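Local coordinates for protein ferredoxin-NADP reductase (Neisseria gonorrhoeae MIA_2011_03-10, PDB 5TR9) that binds FAD and probably passes electrons between NADP(H) and ferredoxin or a similar small carrier, at residues A[111-114]-A[115-118]; A[135-138]-A[139-142]; A[141-144]-A[145-149]. All blocks are in the same frame, centred on the assembly; numbering follows the deposited sequence. Where two conformers were deposited one is given.

Contact 1. Residues A[111-114]-A[115-118]; sequences FLLP and ERFP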
ATOM      1  N   PHE A 111      -0.241   3.099 -11.389  1.00 14.88           N
ATOM      2  CA  PHE A 111       1.042   3.677 -11.763  1.00 16.39           C
ATOM      3  C   PHE A 111       2.013   3.786 -10.597  1.00 15.85           C
ATOM      4  O   PHE A 111       3.028   4.487 -10.719  1.00 15.54           O
ATOM      5  CB  PHE A 111       0.815   5.048 -12.413  1.00 19.08           C
ATOM      6  CG  PHE A 111      -0.077   4.984 -13.619  1.00 22.92           C
ATOM      7  CD1 PHE A 111       0.378   4.422 -14.801  1.00 30.95           C
ATOM      8  CD2 PHE A 111      -1.382   5.449 -13.561  1.00 34.95           C
ATOM      9  CE1 PHE A 111      -0.446   4.344 -15.915  1.00 35.73           C
ATOM     10  CE2 PHE A 111      -2.208   5.376 -14.672  1.00 37.13           C
ATOM     11  CZ  PHE A 111      -1.738   4.819 -15.846  1.00 33.80           C
ATOM     12  N   LEU A 112       1.746   3.106  -9.478  1.00 13.62           N
ATOM     13  CA  LEU A 112       2.719   3.007  -8.386  1.00 10.39           C
ATOM     14  C   LEU A 112       3.751   1.965  -8.789  1.00 13.09           C
ATOM     15  O   LEU A 112       3.743   0.820  -8.334  1.00 14.59           O
ATOM     16  CB  LEU A 112       2.058   2.615  -7.073  1.00 12.37           C
ATOM     17  CG  LEU A 112       1.162   3.649  -6.403  1.00 12.58           C
ATOM     18  CD1 LEU A 112       0.602   3.010  -5.130  1.00 13.83           C
ATOM     19  CD2 LEU A 112       1.930   4.943  -6.087  1.00 14.47           C
ATOM     20  N   LEU A 113       4.665   2.389  -9.658  1.00 11.88           N
ATOM     21  CA  LEU A 113       5.591   1.493 -10.347  1.00 13.18           C
ATOM     22  C   LEU A 113       7.011   1.941 -10.033  1.00 12.49           C
ATOM     23  O   LEU A 113       7.590   2.763 -10.762  1.00 13.75           O
ATOM     24  CB  LEU A 113       5.307   1.503 -11.847  1.00 14.65           C
ATOM     25  CG  LEU A 113       3.909   0.986 -12.208  1.00 13.79           C
ATOM     26  CD1 LEU A 113       3.623   1.197 -13.676  1.00 16.81           C
ATOM     27  CD2 LEU A 113       3.779  -0.493 -11.844  1.00 17.06           C
ATOM     28  N   PRO A 114       7.618   1.409  -8.965  1.00 12.04           N
ATOM     29  CA  PRO A 114       8.883   1.985  -8.473  1.00 13.31           C
ATOM     30  C   PRO A 114      10.052   1.841  -9.427  1.00 12.71           C
ATOM     31  O   PRO A 114      10.988   2.644  -9.342  1.00 12.34           O
ATOM     32  CB  PRO A 114       9.142   1.217  -7.168  1.00 15.59           C
ATOM     33  CG  PRO A 114       8.308  -0.015  -7.270  1.00 16.00           C
ATOM     34  CD  PRO A 114       7.119   0.321  -8.107  1.00 15.15           C
ATOM     35  N   GLU A 115      10.033   0.865 -10.333  1.00 12.48           N
ATOM     36  CA  GLU A 115      11.173   0.702 -11.236  1.00 11.04           C
ATOM     37  C   GLU A 115      11.222   1.755 -12.323  1.00 12.59           C
ATOM     38  O   GLU A 115      12.187   1.778 -13.098  1.00 14.83           O
ATOM     39  CB  GLU A 115      11.152  -0.702 -11.829  1.00 14.47           C
ATOM     40  CG  GLU A 115      11.456  -1.707 -10.723  1.00 18.68           C
ATOM     41  CD  GLU A 115      11.257  -3.149 -11.100  1.00 21.29           C
ATOM     42  OE1 GLU A 115      11.286  -3.515 -12.290  1.00 16.59           O
ATOM     43  OE2 GLU A 115      11.067  -3.936 -10.151  1.00 28.89           O
ATOM     44  N   ARG A 116      10.229   2.643 -12.381  1.00 12.09           N
ATOM     45  CA  ARG A 116      10.330   3.841 -13.201  1.00 11.91           C
ATOM     46  C   ARG A 116      11.253   4.893 -12.592  1.00 11.74           C
ATOM     47  O   ARG A 116      11.632   5.839 -13.289  1.00 13.57           O
ATOM     48  CB  ARG A 116       8.937   4.427 -13.417  1.00 14.80           C
ATOM     49  CG  ARG A 116       8.064   3.549 -14.304  1.00 15.59           C
ATOM     50  CD  ARG A 116       6.677   4.149 -14.437  1.00 21.31           C
ATOM     51  NE  ARG A 116       5.928   3.495 -15.501  1.00 27.21           N
ATOM     52  CZ  ARG A 116       4.737   3.905 -15.927  1.00 34.10           C
ATOM     53  NH1 ARG A 116       4.161   4.967 -15.371  1.00 32.80           N
ATOM     54  NH2 ARG A 116       4.123   3.254 -16.905  1.00 36.21           N
ATOM     55  N   PHE A 117      11.601   4.762 -11.305  1.00 11.66           N
ATOM     56  CA  PHE A 117      12.670   5.529 -10.681  1.00 11.01           C
ATOM     57  C   PHE A 117      14.012   4.845 -10.967  1.00 14.53           C
ATOM     58  O   PHE A 117      14.079   3.610 -11.036  1.00 15.04           O
ATOM     59  CB  PHE A 117      12.474   5.595  -9.167  1.00 12.53           C
ATOM     60  CG  PHE A 117      11.354   6.497  -8.697  1.00 12.84           C
ATOM     61  CD1 PHE A 117      11.206   7.796  -9.182  1.00 13.12           C
ATOM     62  CD2 PHE A 117      10.482   6.045  -7.706  1.00 13.95           C
ATOM     63  CE1 PHE A 117      10.183   8.635  -8.702  1.00 13.86           C
ATOM     64  CE2 PHE A 117       9.463   6.879  -7.216  1.00 11.73           C
ATOM     65  CZ  PHE A 117       9.316   8.161  -7.715  1.00 13.80           C
ATOM     66  N   PRO A 118      15.098   5.610 -11.104  1.00 14.43           N
ATOM     67  CA  PRO A 118      16.387   4.995 -11.451  1.00 14.49           C
ATOM     68  C   PRO A 118      17.000   4.241 -10.285  1.00 15.45           C
ATOM     69  O   PRO A 118      16.811   4.586  -9.112  1.00 15.18           O
ATOM     70  CB  PRO A 118      17.270   6.184 -11.847  1.00 16.43           C
ATOM     71  CG  PRO A 118      16.640   7.363 -11.185  1.00 18.31           C
ATOM     72  CD  PRO A 118      15.165   7.087 -11.105  1.00 16.11           C
TER
HETATM   73  O   HOH W   1       4.511   6.274 -12.376  1.00 21.35           O

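Contact 2. Residues A[135-138]-A[139-142]; sequences FLSI and LEQP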
ATOM      1  N   PHE A 135       2.506  -1.353  -1.295  1.00  9.62           N
ATOM      2  CA  PHE A 135       3.908  -1.390  -0.901  1.00 10.97           C
ATOM      3  C   PHE A 135       4.297  -2.760  -0.355  1.00 11.52           C
ATOM      4  O   PHE A 135       5.462  -3.156  -0.476  1.00 11.52           O
ATOM      5  CB  PHE A 135       4.181  -0.257   0.099  1.00  9.45           C
ATOM      6  CG  PHE A 135       3.928   1.117  -0.479  1.00 10.54           C
ATOM      7  CD1 PHE A 135       4.385   1.445  -1.754  1.00 12.14           C
ATOM      8  CD2 PHE A 135       3.212   2.065   0.230  1.00 12.85           C
ATOM      9  CE1 PHE A 135       4.140   2.694  -2.309  1.00 14.14           C
ATOM     10  CE2 PHE A 135       2.963   3.330  -0.324  1.00 12.85           C
ATOM     11  CZ  PHE A 135       3.434   3.637  -1.595  1.00 12.79           C
ATOM     12  N   LEU A 136       3.340  -3.519   0.200  1.00 10.50           N
ATOM     13  CA  LEU A 136       3.650  -4.895   0.597  1.00 11.17           C
ATOM     14  C   LEU A 136       4.021  -5.741  -0.618  1.00 13.31           C
ATOM     15  O   LEU A 136       4.987  -6.521  -0.576  1.00 12.80           O
ATOM     16  CB  LEU A 136       2.472  -5.517   1.351  1.00 11.37           C
ATOM     17  CG  LEU A 136       2.115  -4.814   2.666  1.00 13.30           C
ATOM     18  CD1 LEU A 136       0.884  -5.455   3.303  1.00 13.78           C
ATOM     19  CD2 LEU A 136       3.286  -4.851   3.632  1.00 17.96           C
ATOM     20  N   SER A 137       3.279  -5.594  -1.724  1.00 11.11           N
ATOM     21  CA  SER A 137       3.619  -6.338  -2.931  1.00 10.69           C
ATOM     22  C   SER A 137       4.973  -5.902  -3.478  1.00 11.54           C
ATOM     23  O   SER A 137       5.776  -6.743  -3.900  1.00 12.92           O
ATOM     24  CB  SER A 137       2.523  -6.148  -3.989  1.00 12.01           C
ATOM     25  OG  SER A 137       2.758  -6.980  -5.116  1.00 13.35           O
ATOM     26  N   ILE A 138       5.241  -4.593  -3.471  1.00 11.22           N
ATOM     27  CA  ILE A 138       6.533  -4.088  -3.930  1.00 10.69           C
ATOM     28  C   ILE A 138       7.668  -4.665  -3.089  1.00 12.60           C
ATOM     29  O   ILE A 138       8.702  -5.082  -3.626  1.00 12.64           O
ATOM     30  CB  ILE A 138       6.525  -2.552  -3.932  1.00  9.68           C
ATOM     31  CG1 ILE A 138       5.651  -2.069  -5.097  1.00  9.12           C
ATOM     32  CG2 ILE A 138       7.956  -1.986  -4.061  1.00 10.98           C
ATOM     33  CD1 ILE A 138       5.183  -0.611  -5.000  1.00 11.34           C
ATOM     34  N   LEU A 139       7.488  -4.728  -1.765  1.00 13.26           N
ATOM     35  CA  LEU A 139       8.531  -5.295  -0.904  1.00 12.53           C
ATOM     36  C   LEU A 139       8.769  -6.775  -1.150  1.00 17.81           C
ATOM     37  O   LEU A 139       9.820  -7.300  -0.759  1.00 17.96           O
ATOM     38  CB  LEU A 139       8.180  -5.079   0.567  1.00 13.11           C
ATOM     39  CG  LEU A 139       8.267  -3.619   0.985  1.00 17.66           C
ATOM     40  CD1 LEU A 139       7.757  -3.466   2.410  1.00 21.72           C
ATOM     41  CD2 LEU A 139       9.705  -3.138   0.880  1.00 19.49           C
ATOM     42  N   GLU A 140       7.815  -7.474  -1.757  1.00 13.08           N
ATOM     43  CA  GLU A 140       8.016  -8.875  -2.077  0.56 12.95           C
ATOM     44  C   GLU A 140       8.784  -9.072  -3.389  1.00 13.68           C
ATOM     45  O   GLU A 140       9.118 -10.206  -3.718  1.00 18.20           O
ATOM     46  CB  GLU A 140       6.646  -9.577  -2.080  0.56 16.99           C
ATOM     47  CG  GLU A 140       6.064  -9.694  -0.640  0.56 22.81           C
ATOM     48  CD  GLU A 140       4.546  -9.454  -0.501  0.56 22.23           C
ATOM     49  OE1 GLU A 140       3.823  -9.422  -1.514  0.56 17.75           O
ATOM     50  OE2 GLU A 140       4.074  -9.303   0.648  0.56 21.09           O
ATOM     51  N   GLN A 141       9.082  -7.990  -4.116  1.00 13.90           N
ATOM     52  CA  GLN A 141       9.894  -8.082  -5.328  1.00 15.10           C
ATOM     53  C   GLN A 141      11.364  -8.158  -4.947  1.00 19.21           C
ATOM     54  O   GLN A 141      11.892  -7.189  -4.389  1.00 17.84           O
ATOM     55  CB  GLN A 141       9.675  -6.867  -6.211  1.00 17.79           C
ATOM     56  CG  GLN A 141       8.309  -6.785  -6.825  1.00 17.90           C
ATOM     57  CD  GLN A 141       8.130  -7.796  -7.924  1.00 20.83           C
ATOM     58  OE1 GLN A 141       7.631  -8.896  -7.698  1.00 19.35           O
ATOM     59  NE2 GLN A 141       8.555  -7.441  -9.127  1.00 31.80           N
ATOM     60  N   PRO A 142      12.060  -9.262  -5.233  1.00 15.92           N
ATOM     61  CA  PRO A 142      13.464  -9.363  -4.801  1.00 18.92           C
ATOM     62  C   PRO A 142      14.340  -8.260  -5.360  1.00 20.35           C
ATOM     63  O   PRO A 142      15.304  -7.855  -4.699  1.00 19.22           O
ATOM     64  CB  PRO A 142      13.895 -10.745  -5.315  1.00 20.53           C
ATOM     65  CG  PRO A 142      12.624 -11.510  -5.438  1.00 24.17           C
ATOM     66  CD  PRO A 142      11.592 -10.516  -5.861  1.00 17.32           C
TER
HETATM   67  O   HOH W   2       5.709  -8.953  -5.844  1.00 14.99           O

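Contact 3. Residues A[141-144]-A[145-149]; sequences QPEI and RQRFD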
ATOM      1  N   GLN A 141       9.082  -7.990  -4.116  1.00 13.90           N
ATOM      2  CA  GLN A 141       9.894  -8.082  -5.328  1.00 15.10           C
ATOM      3  C   GLN A 141      11.364  -8.158  -4.947  1.00 19.21           C
ATOM      4  O   GLN A 141      11.892  -7.189  -4.389  1.00 17.84           O
ATOM      5  CB  GLN A 141       9.675  -6.867  -6.211  1.00 17.79           C
ATOM      6  CG  GLN A 141       8.309  -6.785  -6.825  1.00 17.90           C
ATOM      7  CD  GLN A 141       8.130  -7.796  -7.924  1.00 20.83           C
ATOM      8  OE1 GLN A 141       7.631  -8.896  -7.698  1.00 19.35           O
ATOM      9  NE2 GLN A 141       8.555  -7.441  -9.127  1.00 31.80           N
ATOM     10  N   PRO A 142      12.060  -9.262  -5.233  1.00 15.92           N
ATOM     11  CA  PRO A 142      13.464  -9.363  -4.801  1.00 18.92           C
ATOM     12  C   PRO A 142      14.340  -8.260  -5.360  1.00 20.35           C
ATOM     13  O   PRO A 142      15.304  -7.855  -4.699  1.00 19.22           O
ATOM     14  CB  PRO A 142      13.895 -10.745  -5.315  1.00 20.53           C
ATOM     15  CG  PRO A 142      12.624 -11.510  -5.438  1.00 24.17           C
ATOM     16  CD  PRO A 142      11.592 -10.516  -5.861  1.00 17.32           C
ATOM     17  N   GLU A 143      14.032  -7.749  -6.551  1.00 16.67           N
ATOM     18  CA  GLU A 143      14.924  -6.772  -7.162  1.00 17.84           C
ATOM     19  C   GLU A 143      14.790  -5.381  -6.562  1.00 18.61           C
ATOM     20  O   GLU A 143      15.646  -4.531  -6.827  1.00 20.13           O
ATOM     21  CB  GLU A 143      14.696  -6.699  -8.677  1.00 19.84           C
ATOM     22  CG  GLU A 143      13.452  -5.961  -9.118  1.00 16.30           C
ATOM     23  CD  GLU A 143      12.198  -6.825  -9.138  1.00 17.41           C
ATOM     24  OE1 GLU A 143      11.187  -6.378  -9.720  1.00 20.10           O
ATOM     25  OE2 GLU A 143      12.201  -7.935  -8.576  1.00 20.58           O
ATOM     26  N   ILE A 144      13.762  -5.121  -5.755  1.00 15.71           N
ATOM     27  CA  ILE A 144      13.589  -3.774  -5.213  1.00 14.99           C
ATOM     28  C   ILE A 144      14.704  -3.438  -4.223  1.00 18.02           C
ATOM     29  O   ILE A 144      15.315  -2.366  -4.301  1.00 17.82           O
ATOM     30  CB  ILE A 144      12.192  -3.622  -4.586  1.00 15.21           C
ATOM     31  CG1 ILE A 144      11.128  -3.530  -5.689  1.00 17.66           C
ATOM     32  CG2 ILE A 144      12.121  -2.376  -3.690  1.00 17.97           C
ATOM     33  CD1 ILE A 144      11.218  -2.255  -6.536  1.00 22.82           C
ATOM     34  N   ARG A 145      15.013  -4.346  -3.291  1.00 16.97           N
ATOM     35  CA  ARG A 145      16.130  -4.063  -2.392  1.00 19.68           C
ATOM     36  C   ARG A 145      17.480  -4.155  -3.093  1.00 19.12           C
ATOM     37  O   ARG A 145      18.461  -3.597  -2.593  1.00 25.06           O
ATOM     38  CB  ARG A 145      16.087  -4.991  -1.173  1.00 23.91           C
ATOM     39  CG  ARG A 145      14.955  -4.631  -0.209  1.00 35.83           C
ATOM     40  CD  ARG A 145      14.957  -5.499   1.040  1.00 40.96           C
ATOM     41  NE  ARG A 145      16.109  -5.235   1.898  1.00 39.41           N
ATOM     42  CZ  ARG A 145      16.346  -5.882   3.033  1.00 39.10           C
ATOM     43  NH1 ARG A 145      15.510  -6.829   3.437  1.00 36.43           N
ATOM     44  NH2 ARG A 145      17.411  -5.582   3.763  1.00 36.69           N
ATOM     45  N   GLN A 146      17.562  -4.841  -4.238  1.00 17.63           N
ATOM     46  CA  GLN A 146      18.804  -4.844  -5.003  1.00 19.52           C
ATOM     47  C   GLN A 146      19.013  -3.517  -5.723  1.00 17.86           C
ATOM     48  O   GLN A 146      20.120  -2.964  -5.716  1.00 23.20           O
ATOM     49  CB  GLN A 146      18.795  -5.998  -6.007  1.00 22.27           C
ATOM     50  CG  GLN A 146      20.116  -6.208  -6.756  1.00 36.68           C
ATOM     51  CD  GLN A 146      20.207  -5.414  -8.058  1.00 50.69           C
ATOM     52  OE1 GLN A 146      20.988  -4.465  -8.168  1.00 53.34           O
ATOM     53  NE2 GLN A 146      19.414  -5.806  -9.050  1.00 49.33           N
ATOM     54  N   ARG A 147      17.958  -2.987  -6.343  1.00 16.28           N
ATOM     55  CA  ARG A 147      18.063  -1.827  -7.231  0.55 14.80           C
ATOM     56  C   ARG A 147      18.258  -0.528  -6.458  1.00 15.77           C
ATOM     57  O   ARG A 147      19.027   0.349  -6.872  1.00 19.61           O
ATOM     58  CB  ARG A 147      16.804  -1.718  -8.094  0.55 14.25           C
ATOM     59  CG  ARG A 147      16.653  -2.773  -9.184  0.55 19.35           C
ATOM     60  CD  ARG A 147      15.485  -2.404 -10.094  0.55 18.79           C
ATOM     61  NE  ARG A 147      15.380  -3.270 -11.263  0.55 22.56           N
ATOM     62  CZ  ARG A 147      14.802  -2.910 -12.404  0.55 17.81           C
ATOM     63  NH1 ARG A 147      14.286  -1.689 -12.540  0.55 13.49           N
ATOM     64  NH2 ARG A 147      14.746  -3.766 -13.413  0.55 14.70           N
ATOM     65  N   PHE A 148      17.546  -0.378  -5.351  1.00 15.33           N
ATOM     66  CA  PHE A 148      17.580   0.854  -4.576  1.00 14.45           C
ATOM     67  C   PHE A 148      18.561   0.718  -3.418  1.00 20.55           C
ATOM     68  O   PHE A 148      18.747  -0.374  -2.869  1.00 22.88           O
ATOM     69  CB  PHE A 148      16.170   1.219  -4.100  1.00 14.10           C
ATOM     70  CG  PHE A 148      15.247   1.545  -5.248  1.00 13.92           C
ATOM     71  CD1 PHE A 148      15.345   2.775  -5.880  1.00 16.96           C
ATOM     72  CD2 PHE A 148      14.360   0.608  -5.748  1.00 15.17           C
ATOM     73  CE1 PHE A 148      14.550   3.086  -6.967  1.00 17.69           C
ATOM     74  CE2 PHE A 148      13.557   0.909  -6.846  1.00 16.30           C
ATOM     75  CZ  PHE A 148      13.652   2.153  -7.451  1.00 17.02           C
ATOM     76  N   ASP A 149      19.233   1.825  -3.089  1.00 15.25           N
ATOM     77  CA  ASP A 149      20.269   1.785  -2.059  1.00 16.38           C
ATOM     78  C   ASP A 149      19.681   1.517  -0.677  1.00 19.06           C
ATOM     79  O   ASP A 149      20.288   0.805   0.138  1.00 20.82           O
ATOM     80  CB  ASP A 149      21.061   3.087  -2.066  1.00 23.92           C
ATOM     81  CG  ASP A 149      22.201   3.071  -3.080  1.00 39.79           C
ATOM     82  OD1 ASP A 149      22.265   2.143  -3.931  1.00 30.42           O
ATOM     83  OD2 ASP A 149      23.043   3.993  -3.018  1.00 41.36           O
TER
HETATM   84  O   HOH W   3      13.414  -6.536  -2.218  1.00 27.35           O

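Contact 1. Residues A[111-114]-A[115-118]
Arg116 lays its guanidinium over Leu113, whose CD1 sits beneath the centre of one face, 3.6 Å from the plane; the same methyl is 3.7 Å from CZ of Arg116. Higher up the arginine, CD of Arg116 rests 3.9 Å from CB of Leu113, so the leucine is followed along much of its length. Arg116 reaches this far because CG stands beside the backbone N and the chain then runs extended to NE (chi2 178°, chi3 167°). Its NH1 ends 3.9 Å from CD1 of Phe111, an oblique approach with ring and guanidinium planes 29° apart. A water ties the same corner, giving a hydrogen to Phe111 O at 2.9 Å and taking one from Arg116 NH1.

Behind these side chains stands a short 3-10 turn begun by Pro114. Arg116 N bonds to Leu113 O at 3.1 Å and Phe117 N to Pro114 O at 3.0 Å, both i to i+3, the spacing of a 3-10 turn. Just upstream, Leu112 centres an inverse gamma turn with a weak bond from Leu113 N to Phe111 O. Pro114 and Phe117 are buried against Met230 of strand 227-233, which Leu112 also touches; Arg116, though exposed, touches Met262 of strand 261-265 and His253. Between Arg116 and Phe111 the link is van der Waals contact and one water, with no direct side-chain hydrogen bond across the segments, so within this contact the arginine's charge is met by water and not by a carboxylate.

Contact 2. Residues A[135-138]-A[139-142]
Phe135 offers its carbonyl to Leu139: the N-H of Leu139 meets Phe135 O at 2.9 Å with an angle of 158°, the regular i to i+4 bond of a helix. The leucine side chain folds back over the same oxygen, its CG 3.2 Å from Phe135 O, because chi1 of -69° sets CG beside the backbone N. The Phe135 ring itself leads off to Met125, Cys127, Met230 and Leu153, while Leu139 packs on Val151 and Leu153.

At Leu136 the pattern begins to change. Its O receives Glu140 N only weakly, at 3.2 Å. The closeness of the Glu140 carboxylate to Leu136 O is doubtful, since Glu140 was deposited in two conformers; in this one OE2 of Glu140 forms a salt bridge with Arg168.

Helix 133-139 is the first part of the beta-alpha-beta crossover from strand 122-128 to strand 150-157 in the Rossmann-like NAD-binding domain, its buried side packed on the parallel sheet. Here the bonding passes from i+4 to i+3: Glu140 N is shared, its other weak bond going to Ser137 O. That oxygen also takes a hydrogen from a water at 2.9 Å, and the water gives its other hydrogen to Gln141 OE1, bridging the helix to the following loop. Ser137 OG bonds to the backbone oxygen of Ser70.

Ile138 closes the walk with an i to i+3 bond, Gln141 N to Ile138 O at 3.0 Å. Gln141 CB comes down beside the same oxygen, Ile138 O, at 3.3 Å.

Contact 3. Residues A[141-144]-A[145-149]
Ile144 runs alongside the Phe148 ring one helical turn on, the two side chains pointing the same way and meeting where CD1 of Ile144 lies 3.9 Å from CE2 of Phe148. The bend of the isoleucine at chi2, -67°, brings that methyl to the ring. Ile144 O also lies near the plane of the ring at its edge, 3.4 Å from CD2 of Phe148, and accepts the phenylalanine's N-H at 3.2 Å with an angle of 165°. Phe148 is the first residue to leave helical backbone angles, so this bond belongs to the last turn of the helix.

On another flank, Glu143 and Arg147 lie side by side, joined firmly through the backbone, Arg147 N to Glu143 O at 2.8 Å. Their side-chain geometry is that of one of two deposited Arg147 conformers and correspondingly doubtful; in it Glu143 OE1 is 5.4 Å from Arg147 NE. Arg147 NH1 has weak, long ion pairs to Glu115 and Asp119, and Glu143 OE1 lies close to the like-charged Glu115.

The first turn is opened by a water. It donates to Gln141 O at 2.7 Å and accepts from Arg145 N, spanning a pair that stands 4.4 Å apart, while Ile144 N bonds directly to Gln141 O.

Helix 142-147 follows helix 133-139 in the crossover between parallel strands 122-128 and 150-157. Ile144 rests on Val151 and Pro114, Arg145 also touches Val151, and Phe148 touches Leu123 of strand 122-128 and Phe117 of the preceding loop.

In the fold
Contact 1 comes first along the chain, a 3-10 turn within the loop that carries the polypeptide from strand 101-105 of the antiparallel FAD-binding sheet to strand 122-128 of the parallel one. After that strand, contact 2 lies on the C-terminal part of helix 133-139 and the loop beyond, and contact 3 follows at once on helix 142-147 through the shared Gln141 and Pro142. None encloses another: contact 1 precedes both, and contacts 2 and 3 overlap in series. In space they converge. Pro114 packs on Ile138, its carbonyl meets the Phe148 ring, and Ile138 O touches Ile144, joining the interdomain loop to both helices.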